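Local coordinates for Mutt/nudix family protein (Deinococcus radiodurans, PDB 2W4E), which probably hydrolyses ADP-ribose as a magnesium-dependent Nudix pyrophosphatase, of which this chain is the Nudix domain without the protein's N-terminal part, at residues F83-A88 against S129-Q134. Residues are numbered along the deposited sequence; the frame is centred on the assembly and turned at random.
Sequences FYPLLA and SLTLWQ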
# COMPACT_ATOMS: atom_id res chain seq x y z
N PHE A 83 6.56 5.88 6.10
CA PHE A 83 5.68 5.10 6.96
C PHE A 83 6.37 3.78 7.23
O PHE A 83 6.78 3.10 6.29
CB PHE A 83 4.33 4.88 6.22
CG PHE A 83 3.41 6.07 6.27
CD1 PHE A 83 3.84 7.27 6.86
CD2 PHE A 83 2.14 6.02 5.69
CE1 PHE A 83 3.02 8.37 6.92
CE2 PHE A 83 1.29 7.11 5.74
CZ PHE A 83 1.69 8.28 6.33
N TYR A 84 6.51 3.44 8.51
CA TYR A 84 7.09 2.17 8.93
C TYR A 84 6.04 1.22 9.48
O TYR A 84 5.51 1.44 10.58
CB TYR A 84 8.19 2.40 9.99
CG TYR A 84 9.40 3.06 9.40
CD1 TYR A 84 10.36 2.31 8.72
CD2 TYR A 84 9.59 4.44 9.52
CE1 TYR A 84 11.48 2.92 8.16
CE2 TYR A 84 10.72 5.06 8.96
CZ TYR A 84 11.63 4.29 8.29
OH TYR A 84 12.72 4.92 7.73
N PRO A 85 5.72 0.16 8.72
CA PRO A 85 4.69 -0.75 9.23
C PRO A 85 5.25 -1.84 10.15
O PRO A 85 6.39 -2.31 9.93
CB PRO A 85 4.07 -1.35 7.96
CG PRO A 85 5.17 -1.30 6.93
CD PRO A 85 6.09 -0.12 7.33
N LEU A 86 4.51 -2.19 11.22
CA LEU A 86 4.84 -3.35 12.04
C LEU A 86 3.62 -4.25 12.28
O LEU A 86 2.47 -3.76 12.48
CB LEU A 86 5.50 -2.97 13.39
CG LEU A 86 6.90 -2.29 13.29
CD1 LEU A 86 6.74 -0.82 13.38
CD2 LEU A 86 7.90 -2.78 14.37
N LEU A 87 3.88 -5.55 12.31
CA LEU A 87 2.90 -6.51 12.81
C LEU A 87 3.09 -6.77 14.33
O LEU A 87 4.17 -7.22 14.77
CB LEU A 87 3.07 -7.80 12.04
CG LEU A 87 2.25 -9.00 12.53
CD1 LEU A 87 0.70 -8.70 12.41
CD2 LEU A 87 2.63 -10.22 11.71
N ALA A 88 2.07 -6.48 15.11
CA ALA A 88 2.10 -6.77 16.56
C ALA A 88 1.25 -8.03 16.88
O ALA A 88 0.07 -8.13 16.49
CB ALA A 88 1.61 -5.54 17.36
N SER A 129 -4.06 -0.83 3.94
CA SER A 129 -4.15 -1.98 3.00
C SER A 129 -2.75 -2.53 2.71
O SER A 129 -2.58 -3.73 2.64
CB SER A 129 -4.80 -1.64 1.64
OG SER A 129 -6.11 -1.18 1.84
N LEU A 130 -1.78 -1.64 2.51
CA LEU A 130 -0.45 -2.13 2.12
C LEU A 130 0.13 -2.92 3.30
O LEU A 130 0.77 -3.93 3.11
CB LEU A 130 0.49 -0.96 1.75
CG LEU A 130 1.95 -1.31 1.41
CD1 LEU A 130 2.09 -2.51 0.38
CD2 LEU A 130 2.65 -0.08 0.88
N THR A 131 -0.11 -2.46 4.53
CA THR A 131 0.45 -3.17 5.70
C THR A 131 -0.16 -4.57 5.80
O THR A 131 0.54 -5.55 6.12
CB THR A 131 0.19 -2.34 6.97
OG1 THR A 131 0.83 -1.08 6.81
CG2 THR A 131 0.77 -3.04 8.26
N LEU A 132 -1.47 -4.65 5.54
CA LEU A 132 -2.19 -5.95 5.59
C LEU A 132 -1.62 -6.92 4.56
O LEU A 132 -1.39 -8.08 4.85
CB LEU A 132 -3.70 -5.79 5.40
CG LEU A 132 -4.42 -5.24 6.65
CD1 LEU A 132 -5.75 -4.59 6.17
CD2 LEU A 132 -4.67 -6.39 7.65
N TRP A 133 -1.39 -6.42 3.35
CA TRP A 133 -0.78 -7.27 2.36
C TRP A 133 0.61 -7.71 2.83
O TRP A 133 0.94 -8.88 2.73
CB TRP A 133 -0.68 -6.57 1.00
CG TRP A 133 -1.95 -6.56 0.26
CD1 TRP A 133 -2.75 -5.48 0.02
CD2 TRP A 133 -2.60 -7.69 -0.33
NE1 TRP A 133 -3.86 -5.86 -0.71
CE2 TRP A 133 -3.81 -7.21 -0.93
CE3 TRP A 133 -2.29 -9.04 -0.44
CZ2 TRP A 133 -4.69 -8.05 -1.61
CZ3 TRP A 133 -3.17 -9.88 -1.14
CH2 TRP A 133 -4.35 -9.37 -1.73
N GLN A 134 1.43 -6.78 3.30
CA GLN A 134 2.81 -7.16 3.69
C GLN A 134 2.84 -8.14 4.87
O GLN A 134 3.75 -8.94 4.97
CB GLN A 134 3.63 -5.91 4.06
CG GLN A 134 3.98 -4.93 2.91
CD GLN A 134 4.60 -3.65 3.51
OE1 GLN A 134 4.44 -3.39 4.71
NE2 GLN A 134 5.25 -2.86 2.71
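In the alpha/beta/alpha sandwich of the Nudix domain, helix 126-141 packs on the central mixed sheet, and Pro85 of strand 82-93 meets Thr131 and Gln134 there. The two helix residues are three positions apart, so both lie on the helix side that faces the strand. Pro85 is directed toward the helix at its CB, and ring atoms CB and CG make the touches. Its CB lies 3.4 Å from Thr131 OG1 and 3.7 Å from Thr131 CG2, so both branches of the threonine end close to one ring carbon. Thr131 CG2 stands anti to the backbone N. OG1 lies beside that N (chi1 -60°), where it also reaches back along the helix to hydrogen-bond Pro127 O. That bond ties the hydroxyl to the preceding turn.

Gln134 reaches the next atom of the ring. Its chain is extended beyond CG (chi2 171°) and crosses the proline at about a right angle. The amide oxygen OE1 comes within 3.1 Å of Pro85 CG, a close polar-to-carbon contact. The other end of the same amide is anchored, since NE2 donates to Pro70 O. This bond limits how the amide can turn.

The contact is small and buried, about 128 Å² over both sides. The backbone O of Pro85 accepts a hydrogen bond from Leu69, just beyond the end of neighbouring strand 65-68. Elsewhere on the helix, the Trp133 ring meets that of Trp133 of the second subunit, the two planes nearly parallel, while Leu132 packs on helix 111-120. The arrangement is that of a C-terminal helix laid against the central sheet of a Nudix fold.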